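Local structure of Phi class glutathione transferase GSTF1 (Populus tremula x Populus tremuloides, 4RI6) at residues T3-Y8 with P57-E62; L12-S17 with L170-Y175; K83-L88 with D160-A165. The protein probably catalyses the conjugation of glutathione to electrophilic compounds with release of a halide, a detoxifying reaction of Phi class glutathione transferases. All blocks are in the same frame, centred on the assembly; numbering follows the deposited sequence.

Contact 1: T3-Y8 with P57-E62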
loop_
_atom_site.group_PDB
_atom_site.type_symbol
_atom_site.label_atom_id
_atom_site.label_comp_id
_atom_site.label_asym_id
_atom_site.label_seq_id
_atom_site.Cartn_x
_atom_site.Cartn_y
_atom_site.Cartn_z
ATOM N N THR A 3 -1.021 14.391 -25.795
ATOM C CA THR A 3 -2.382 13.866 -25.714
ATOM C C THR A 3 -2.794 13.678 -24.246
ATOM O O THR A 3 -1.984 13.221 -23.432
ATOM C CB THR A 3 -2.509 12.516 -26.469
ATOM O OG1 THR A 3 -3.856 12.030 -26.380
ATOM C CG2 THR A 3 -1.571 11.475 -25.887
ATOM N N PRO A 4 -4.048 14.037 -23.897
ATOM C CA PRO A 4 -4.486 13.841 -22.511
ATOM C C PRO A 4 -4.461 12.369 -22.108
ATOM O O PRO A 4 -4.739 11.493 -22.924
ATOM C CB PRO A 4 -5.920 14.374 -22.509
ATOM C CG PRO A 4 -5.994 15.291 -23.685
ATOM C CD PRO A 4 -5.094 14.682 -24.710
ATOM N N VAL A 5 -4.127 12.100 -20.856
ATOM C CA VAL A 5 -4.218 10.748 -20.356
ATOM C C VAL A 5 -5.682 10.430 -20.156
ATOM O O VAL A 5 -6.503 11.324 -20.099
ATOM C CB VAL A 5 -3.455 10.553 -19.047
ATOM C CG1 VAL A 5 -2.013 11.030 -19.208
ATOM C CG2 VAL A 5 -4.158 11.246 -17.874
ATOM N N THR A 6 -5.988 9.140 -20.078
ATOM C CA THR A 6 -7.347 8.650 -19.913
ATOM C C THR A 6 -7.509 8.024 -18.529
ATOM O O THR A 6 -6.731 7.156 -18.152
ATOM C CB THR A 6 -7.666 7.609 -20.987
ATOM O OG1 THR A 6 -7.504 8.194 -22.292
ATOM C CG2 THR A 6 -9.076 7.072 -20.834
ATOM N N ILE A 7 -8.525 8.459 -17.792
ATOM C CA ILE A 7 -8.833 7.919 -16.470
ATOM C C ILE A 7 -10.232 7.328 -16.496
ATOM O O ILE A 7 -11.144 7.948 -17.037
ATOM C CB ILE A 7 -8.763 9.008 -15.374
ATOM C CG1 ILE A 7 -7.437 9.767 -15.457
ATOM C CG2 ILE A 7 -9.001 8.407 -13.998
ATOM C CD1 ILE A 7 -6.231 8.945 -15.190
ATOM N N TYR A 8 -10.400 6.156 -15.891
ATOM C CA TYR A 8 -11.690 5.473 -15.816
ATOM C C TYR A 8 -12.260 5.526 -14.411
ATOM O O TYR A 8 -11.588 5.117 -13.445
ATOM C CB TYR A 8 -11.560 3.995 -16.216
ATOM C CG TYR A 8 -11.238 3.757 -17.661
ATOM C CD1 TYR A 8 -9.960 3.933 -18.149
ATOM C CD2 TYR A 8 -12.225 3.350 -18.541
ATOM C CE1 TYR A 8 -9.670 3.703 -19.486
ATOM C CE2 TYR A 8 -11.950 3.113 -19.867
ATOM C CZ TYR A 8 -10.674 3.300 -20.338
ATOM O OH TYR A 8 -10.402 3.064 -21.666
ATOM N N PRO A 57 -9.838 3.302 -9.962
ATOM C CA PRO A 57 -9.682 3.700 -11.355
ATOM C C PRO A 57 -8.788 2.801 -12.178
ATOM O O PRO A 57 -8.086 1.940 -11.656
ATOM C CB PRO A 57 -9.032 5.078 -11.225
ATOM C CG PRO A 57 -8.141 4.912 -10.085
ATOM C CD PRO A 57 -8.908 4.064 -9.095
ATOM N N ALA A 58 -8.820 3.040 -13.482
ATOM C CA ALA A 58 -7.771 2.591 -14.384
ATOM C C ALA A 58 -7.225 3.809 -15.121
ATOM O O ALA A 58 -7.901 4.840 -15.238
ATOM C CB ALA A 58 -8.290 1.536 -15.355
ATOM N N PHE A 59 -6.008 3.673 -15.625
ATOM C CA PHE A 59 -5.276 4.737 -16.271
ATOM C C PHE A 59 -4.742 4.238 -17.610
ATOM O O PHE A 59 -4.234 3.110 -17.683
ATOM C CB PHE A 59 -4.122 5.182 -15.363
ATOM C CG PHE A 59 -3.132 6.070 -16.040
ATOM C CD1 PHE A 59 -2.165 5.553 -16.875
ATOM C CD2 PHE A 59 -3.149 7.437 -15.815
ATOM C CE1 PHE A 59 -1.261 6.384 -17.508
ATOM C CE2 PHE A 59 -2.238 8.264 -16.422
ATOM C CZ PHE A 59 -1.290 7.741 -17.270
ATOM N N LYS A 60 -4.845 5.069 -18.656
ATOM C CA LYS A 60 -4.180 4.818 -19.936
ATOM C C LYS A 60 -3.490 6.074 -20.457
ATOM O O LYS A 60 -4.048 7.163 -20.395
ATOM C CB LYS A 60 -5.166 4.343 -21.021
ATOM C CG LYS A 60 -5.931 3.065 -20.753
ATOM C CD LYS A 60 -6.750 2.703 -21.997
ATOM C CE LYS A 60 -7.613 1.473 -21.794
ATOM N NZ LYS A 60 -8.364 1.142 -23.022
ATOM N N ASP A 61 -2.274 5.920 -20.971
ATOM C CA ASP A 61 -1.705 6.910 -21.872
ATOM C C ASP A 61 -1.110 6.175 -23.086
ATOM O O ASP A 61 -1.349 4.980 -23.248
ATOM C CB ASP A 61 -0.685 7.823 -21.149
ATOM C CG ASP A 61 0.572 7.102 -20.675
ATOM O OD1 ASP A 61 0.844 5.950 -21.087
ATOM O OD2 ASP A 61 1.326 7.717 -19.891
ATOM N N GLU A 62 -0.366 6.881 -23.935
ATOM C CA GLU A 62 0.149 6.285 -25.169
ATOM C C GLU A 62 1.062 5.091 -24.844
ATOM O O GLU A 62 1.216 4.179 -25.662
ATOM C CB GLU A 62 0.899 7.334 -26.023
ATOM C CG GLU A 62 0.115 8.642 -26.277
ATOM C CD GLU A 62 0.484 9.370 -27.591
ATOM O OE1 GLU A 62 -0.451 9.809 -28.311
ATOM O OE2 GLU A 62 1.697 9.519 -27.898
#
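Thr6 and Lys60 face each other at the centre of an antiparallel strand pair, 5-8 with 58-60, which forms the middle of the four-stranded mixed sheet in the thioredoxin-like N-terminal domain. The backbone bonds come first. Thr6 N gives a nearly straight bond to Lys60 O at 2.8 Å (173° at the hydrogen), and Lys60 N returns one to Thr6 O. Two residues on, Tyr8 N donates to Ala58 O at 2.9 Å. The reciprocal bond, from Ala58 N to Tyr8 O, is stretched to 3.5 Å and weak, just where the chain leaves the cis peptide before Pro57, a residue of the glutathione pocket. Ile7 and Phe59 form the non-hydrogen-bonded pair in between, and there the CA-H groups serve: Ile7 CA lies 3.4 Å from Ala58 O, and Phe59 CA makes a similar contact with Thr6 O.

Apolar packing occupies the face that carries Ile7 and Phe59. With CG anti to the backbone N (chi1 168°), the Phe59 ring swings toward the neighbouring strand, to the side chains of Val5 and Ile7. Its CD2 meets Ile7 CD1 at 3.5 Å, while its CE2 sits 3.7 Å from Val5 CB; both neighbours approach obliquely. Helices 14-25 and 69-79 close this side, the first through Val19 and Leu23 on Ile7, the second through Ile72 and Tyr75 on Phe59.

On the face of Thr6, Tyr8, Ala58 and Lys60, the Tyr8 ring turns an edge to Ala58 O and rests CD1 near the Ala58 methyl. Ile50, from a loop, touches Tyr8, Ala58 and Lys60 here. The extended Lys60 chain crosses the tyrosine obliquely, and its NZ gives a weak bond to Tyr8 OH at 3.1 Å.

Contact 2: L12-S17 with L170-Y175. With GSH (glutathione), chain C.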
loop_
_atom_site.group_PDB
_atom_site.type_symbol
_atom_site.label_atom_id
_atom_site.label_comp_id
_atom_site.label_asym_id
_atom_site.label_seq_id
_atom_site.Cartn_x
_atom_site.Cartn_y
_atom_site.Cartn_z
ATOM N N LEU A 12 -16.949 10.406 -7.501
ATOM C CA LEU A 12 -17.377 10.069 -6.127
ATOM C C LEU A 12 -16.492 8.983 -5.514
ATOM O O LEU A 12 -16.448 8.826 -4.295
ATOM C CB LEU A 12 -18.854 9.621 -6.089
ATOM C CG LEU A 12 -19.257 8.386 -6.917
ATOM C CD1 LEU A 12 -18.982 7.070 -6.192
ATOM C CD2 LEU A 12 -20.719 8.460 -7.299
ATOM N N SER A 13 -15.761 8.244 -6.345
ATOM C CA SER A 13 -14.883 7.205 -5.819
ATOM C C SER A 13 -13.642 7.807 -5.161
ATOM O O SER A 13 -12.991 8.687 -5.711
ATOM C CB SER A 13 -14.447 6.240 -6.935
ATOM O OG SER A 13 -13.156 5.683 -6.656
ATOM N N THR A 14 -13.296 7.299 -3.995
ATOM C CA THR A 14 -12.124 7.811 -3.283
ATOM C C THR A 14 -10.844 7.564 -4.054
ATOM O O THR A 14 -9.994 8.441 -4.133
ATOM C CB THR A 14 -12.001 7.179 -1.902
ATOM O OG1 THR A 14 -12.089 5.757 -2.032
ATOM C CG2 THR A 14 -13.108 7.667 -0.993
ATOM N N ALA A 15 -10.706 6.362 -4.615
ATOM C CA ALA A 15 -9.504 6.038 -5.371
ATOM C C ALA A 15 -9.401 6.845 -6.666
ATOM O O ALA A 15 -8.320 7.264 -7.056
ATOM C CB ALA A 15 -9.453 4.542 -5.659
ATOM N N VAL A 16 -10.516 7.060 -7.349
ATOM C CA VAL A 16 -10.504 7.972 -8.498
ATOM C C VAL A 16 -10.099 9.396 -8.063
ATOM O O VAL A 16 -9.312 10.063 -8.722
ATOM C CB VAL A 16 -11.893 8.025 -9.204
ATOM C CG1 VAL A 16 -11.905 9.089 -10.316
ATOM C CG2 VAL A 16 -12.271 6.640 -9.772
ATOM N N SER A 17 -10.657 9.857 -6.953
ATOM C CA SER A 17 -10.367 11.197 -6.443
ATOM C C SER A 17 -8.885 11.399 -6.151
ATOM O O SER A 17 -8.333 12.473 -6.389
ATOM C CB SER A 17 -11.188 11.477 -5.172
ATOM O OG SER A 17 -12.550 11.702 -5.500
ATOM N N LEU A 170 -6.728 12.648 1.635
ATOM C CA LEU A 170 -7.868 13.505 1.351
ATOM C C LEU A 170 -9.167 12.730 1.060
ATOM O O LEU A 170 -10.215 13.106 1.583
ATOM C CB LEU A 170 -7.548 14.448 0.185
ATOM C CG LEU A 170 -6.628 15.616 0.554
ATOM C CD1 LEU A 170 -6.080 16.325 -0.687
ATOM C CD2 LEU A 170 -7.358 16.612 1.447
ATOM N N PRO A 171 -9.121 11.651 0.248
ATOM C CA PRO A 171 -10.436 11.091 -0.131
ATOM C C PRO A 171 -11.242 10.502 1.034
ATOM O O PRO A 171 -12.427 10.815 1.170
ATOM C CB PRO A 171 -10.070 10.019 -1.161
ATOM C CG PRO A 171 -8.785 10.522 -1.762
ATOM C CD PRO A 171 -8.038 11.130 -0.606
ATOM N N ASN A 172 -10.627 9.683 1.879
ATOM C CA ASN A 172 -11.380 9.122 2.993
ATOM C C ASN A 172 -11.612 10.173 4.063
ATOM O O ASN A 172 -12.674 10.216 4.684
ATOM C CB ASN A 172 -10.683 7.903 3.590
ATOM C CG ASN A 172 -10.832 6.678 2.722
ATOM O OD1 ASN A 172 -11.713 6.614 1.869
ATOM N ND2 ASN A 172 -9.988 5.693 2.944
ATOM N N GLY A 173 -10.614 11.014 4.299
ATOM C CA GLY A 173 -10.752 12.062 5.287
ATOM C C GLY A 173 -11.923 12.974 4.984
ATOM O O GLY A 173 -12.723 13.301 5.870
ATOM N N ASP A 174 -12.067 13.364 3.721
ATOM C CA ASP A 174 -13.071 14.359 3.374
ATOM C C ASP A 174 -14.460 13.761 3.542
ATOM O O ASP A 174 -15.375 14.430 4.026
ATOM C CB ASP A 174 -12.866 14.880 1.936
ATOM C CG ASP A 174 -13.585 16.213 1.683
ATOM O OD1 ASP A 174 -14.803 16.180 1.485
ATOM O OD2 ASP A 174 -12.952 17.296 1.713
ATOM N N TYR A 175 -14.629 12.491 3.179
ATOM C CA TYR A 175 -15.942 11.889 3.359
ATOM C C TYR A 175 -16.284 11.784 4.844
ATOM O O TYR A 175 -17.418 12.054 5.243
ATOM C CB TYR A 175 -16.009 10.511 2.700
ATOM C CG TYR A 175 -16.479 10.503 1.253
ATOM C CD1 TYR A 175 -17.707 11.022 0.890
ATOM C CD2 TYR A 175 -15.697 9.926 0.258
ATOM C CE1 TYR A 175 -18.128 10.987 -0.436
ATOM C CE2 TYR A 175 -16.110 9.886 -1.062
ATOM C CZ TYR A 175 -17.337 10.416 -1.400
ATOM O OH TYR A 175 -17.794 10.388 -2.701
HETATM N N1 GSH C . -6.832 -0.373 -4.124
HETATM C CA1 GSH C . -7.577 0.165 -5.248
HETATM C C1 GSH C . -7.059 1.492 -5.766
HETATM O O11 GSH C . -6.558 2.223 -4.936
HETATM O O12 GSH C . -7.109 1.807 -6.978
HETATM C CB1 GSH C . -8.953 0.355 -4.653
HETATM C CG1 GSH C . -9.964 0.340 -5.761
HETATM C CD1 GSH C . -11.346 0.310 -5.176
HETATM O OE1 GSH C . -11.654 -0.365 -4.213
HETATM N N2 GSH C . -12.185 1.071 -5.843
HETATM C CA2 GSH C . -13.580 1.236 -5.577
HETATM C C2 GSH C . -14.324 0.381 -6.566
HETATM O O2 GSH C . -13.865 0.264 -7.679
HETATM C CB2 GSH C . -13.849 2.738 -5.733
HETATM S SG2 GSH C . -13.576 3.655 -4.201
HETATM N N3 GSH C . -15.459 -0.185 -6.144
HETATM C CA3 GSH C . -16.320 -0.963 -7.009
HETATM C C3 GSH C . -16.069 -2.444 -6.897
HETATM O O31 GSH C . -15.135 -2.847 -6.172
HETATM O O32 GSH C . -16.810 -3.213 -7.539
HETATM O O HOH W 1 -12.365 4.538 0.328
#
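Thr14 holds OG1 between its backbone N and carbonyl carbon (chi1 51°), which turns CG2 toward Asn172 and Tyr175 on helix 164-179. Tyr175, at an unusual chi1 of -91°, lays its ring so that the edge, not a face, meets segment 12-17: Thr14 CG2 is 3.7 Å from Tyr175 CD2, in the plane of the ring. The same edge ends in the one direct hydrogen bond of the contact, from Tyr175 OH to Leu12 O at 2.6 Å, taken in the carbonyl plane on a lone pair. Between these helices, one from each domain of the glutathione transferase fold, Pro171 supplies the apolar contact. Its CB packs 3.5 Å from Thr14 CB, and its CG faces Ser17 CB. Having no N-H, the proline cannot bond back to the preceding turn, and neither does Asn172 N; the helix is kinked here. Phe123 meets the Tyr175 ring edge-to-face.

The polar ends of Thr14 and Asn172 are joined through water 1, which lies 2.7 Å from Thr14 OG1 and donates to Asn172 OD1. Just beyond lies glutathione: its SG2 is 3.4 Å from Thr14 OG1 and 3.2 Å from Ser13 OG. Ser13 is the N-cap of helix 14-25, its OG accepting an almost straight bond from Val16 N (3.1 Å). The tyrosine bond grips the carbonyl immediately before this serine, and Tyr175 is therefore probably a second-shell residue that helps to position Ser13 beside the glutathione sulfur.

Contact 3: K83-L88 with D160-A165. Unlike the reference sequence in segment 83-88: Lys86 (reference Arg).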
loop_
_atom_site.group_PDB
_atom_site.type_symbol
_atom_site.label_atom_id
_atom_site.label_comp_id
_atom_site.label_asym_id
_atom_site.label_seq_id
_atom_site.Cartn_x
_atom_site.Cartn_y
_atom_site.Cartn_z
ATOM N N LYS A 83 6.822 18.947 -14.123
ATOM C CA LYS A 83 5.584 19.635 -14.457
ATOM C C LYS A 83 4.796 19.936 -13.183
ATOM O O LYS A 83 4.899 19.191 -12.201
ATOM C CB LYS A 83 4.760 18.758 -15.406
ATOM C CG LYS A 83 3.881 19.451 -16.407
ATOM C CD LYS A 83 3.219 18.402 -17.288
ATOM C CE LYS A 83 2.030 18.939 -18.074
ATOM N NZ LYS A 83 2.078 20.402 -18.361
ATOM N N GLY A 84 4.020 21.022 -13.201
ATOM C CA GLY A 84 3.111 21.325 -12.115
ATOM C C GLY A 84 3.845 21.410 -10.802
ATOM O O GLY A 84 4.917 21.991 -10.738
ATOM N N ASN A 85 3.261 20.831 -9.760
ATOM C CA ASN A 85 3.912 20.752 -8.463
ATOM C C ASN A 85 5.087 19.760 -8.523
ATOM O O ASN A 85 4.887 18.549 -8.453
ATOM C CB ASN A 85 2.887 20.336 -7.406
ATOM C CG ASN A 85 3.451 20.332 -5.994
ATOM O OD1 ASN A 85 4.650 20.474 -5.783
ATOM N ND2 ASN A 85 2.573 20.152 -5.019
ATOM N N LYS A 86 6.304 20.276 -8.637
ATOM C CA LYS A 86 7.477 19.424 -8.798
ATOM C C LYS A 86 7.808 18.614 -7.548
ATOM O O LYS A 86 8.414 17.544 -7.643
ATOM C CB LYS A 86 8.695 20.259 -9.183
ATOM C CG LYS A 86 8.502 21.043 -10.465
ATOM C CD LYS A 86 9.814 21.547 -11.014
ATOM C CE LYS A 86 9.596 22.472 -12.190
ATOM N NZ LYS A 86 10.879 22.837 -12.844
ATOM N N SER A 87 7.427 19.114 -6.377
ATOM C CA SER A 87 7.842 18.489 -5.128
ATOM C C SER A 87 6.830 17.481 -4.593
ATOM O O SER A 87 7.029 16.948 -3.504
ATOM C CB SER A 87 8.081 19.546 -4.055
ATOM O OG SER A 87 6.842 19.989 -3.523
ATOM N N LEU A 88 5.764 17.205 -5.344
ATOM C CA LEU A 88 4.640 16.443 -4.787
ATOM C C LEU A 88 5.079 15.093 -4.217
ATOM O O LEU A 88 4.594 14.672 -3.163
ATOM C CB LEU A 88 3.543 16.248 -5.844
ATOM C CG LEU A 88 2.258 15.553 -5.370
ATOM C CD1 LEU A 88 1.535 16.354 -4.271
ATOM C CD2 LEU A 88 1.317 15.314 -6.538
ATOM N N ASP A 160 7.878 19.825 5.668
ATOM C CA ASP A 160 7.455 21.230 5.636
ATOM C C ASP A 160 6.681 21.581 4.369
ATOM O O ASP A 160 6.333 22.732 4.133
ATOM C CB ASP A 160 8.669 22.172 5.800
ATOM C CG ASP A 160 9.718 21.993 4.732
ATOM O OD1 ASP A 160 9.472 21.257 3.764
ATOM O OD2 ASP A 160 10.802 22.603 4.854
ATOM N N GLU A 161 6.382 20.571 3.562
ATOM C CA GLU A 161 5.799 20.780 2.255
ATOM C C GLU A 161 4.683 19.765 2.022
ATOM O O GLU A 161 4.840 18.607 2.367
ATOM C CB GLU A 161 6.893 20.627 1.194
ATOM C CG GLU A 161 6.697 21.429 -0.065
ATOM C CD GLU A 161 7.932 21.409 -0.973
ATOM O OE1 GLU A 161 9.019 20.959 -0.533
ATOM O OE2 GLU A 161 7.810 21.850 -2.135
ATOM N N PHE A 162 3.561 20.210 1.472
ATOM C CA PHE A 162 2.493 19.300 1.037
ATOM C C PHE A 162 3.091 18.218 0.153
ATOM O O PHE A 162 3.904 18.511 -0.720
ATOM C CB PHE A 162 1.393 20.060 0.287
ATOM C CG PHE A 162 0.248 19.193 -0.201
ATOM C CD1 PHE A 162 -0.746 18.775 0.666
ATOM C CD2 PHE A 162 0.137 18.860 -1.542
ATOM C CE1 PHE A 162 -1.807 18.007 0.216
ATOM C CE2 PHE A 162 -0.919 18.090 -2.001
ATOM C CZ PHE A 162 -1.895 17.663 -1.121
ATOM N N SER A 163 2.697 16.971 0.374
ATOM C CA SER A 163 3.201 15.883 -0.451
ATOM C C SER A 163 2.100 14.929 -0.814
ATOM O O SER A 163 0.973 15.033 -0.316
ATOM C CB SER A 163 4.309 15.108 0.264
ATOM O OG SER A 163 3.783 14.203 1.210
ATOM N N PHE A 164 2.441 13.961 -1.657
ATOM C CA PHE A 164 1.494 12.917 -1.979
ATOM C C PHE A 164 1.010 12.178 -0.729
ATOM O O PHE A 164 -0.109 11.662 -0.698
ATOM C CB PHE A 164 2.099 11.915 -2.981
ATOM C CG PHE A 164 1.105 10.916 -3.451
ATOM C CD1 PHE A 164 0.093 11.303 -4.305
ATOM C CD2 PHE A 164 1.105 9.618 -2.971
ATOM C CE1 PHE A 164 -0.867 10.433 -4.693
ATOM C CE2 PHE A 164 0.139 8.732 -3.378
ATOM C CZ PHE A 164 -0.843 9.142 -4.243
ATOM N N ALA A 165 1.839 12.117 0.309
ATOM C CA ALA A 165 1.398 11.478 1.545
ATOM C C ALA A 165 0.158 12.165 2.084
ATOM O O ALA A 165 -0.799 11.502 2.471
ATOM C CB ALA A 165 2.489 11.475 2.574
HETATM O O HOH W 2 4.002 20.620 -2.583
HETATM O O HOH W 3 6.564 17.589 -0.839
#
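Asn85 ND2 lies 4.4 Å from Phe162 CD2, at the ring edge and near its plane, but the amide is held mainly by others. ND2 donates to Glu25 OE1 of helix 14-25 and to water 2, while OD1 accepts from Ser87 N at 3.1 Å. That last bond makes an Asx turn, and a type I beta turn runs from Asn85 to Leu88.

At Ser87, OG sits between the backbone N and the carbonyl carbon (chi1 78°) and donates to Glu161 OE2 at a short 2.5 Å, striking the carboxylate from above its plane. Water 2 donates both to Ser87 OG and to Phe162 O; water 3 does the same for Ser87 O and Phe162 O, so two waters grip that one carbonyl. With an alanine here the hydroxyl is gone, and the Glu161 carboxylate, left without its mate, would probably be free to swing, with water 2 short of one acceptor.

This loop links the thioredoxin-like domain to helix 93-122 of the helical domain, and it meets the start of helix 164-179. There Ser163 is the N-cap, its OG accepting from Ala165 N at 3.0 Å. Asp166 OD2 accepts from Ser163 N, consistent with the Ser-x-x-Asp N-capping box of glutathione transferases, although the serine OG here takes the N-H of Ala165.

Leu88 O accepts from Phe164 N at 2.7 Å, an N-H of the helix's first turn, with the donor tilted 24° from the carbonyl plane. The Leu88 side chain lies alongside that of Phe162, both pointing the same way, and CD1 meets Phe162 CE2 at 3.8 Å.

How the contacts relate
Contact 1 lies in the sheet of the N-terminal domain, contact 2 at the seam between the two domains, and contact 3 where the interdomain linker meets the helical domain. Strand 5-8 of contact 1 runs on in the chain to helix 14-25 of contact 2, and the two touch at the glutathione pocket, Pro57 CD lying 3.5 Å from Ala15 CB, although their centres are 19 Å apart. Contacts 2 and 3 share helix 164-179, with centres 18 Å apart. In sequence, contacts 1 and 2 cross, whereas contact 3 opens and closes between the halves of contact 2. Helix 164-179 thus meets the interdomain loop at its start and helix 14-25 of the N-terminal domain further along.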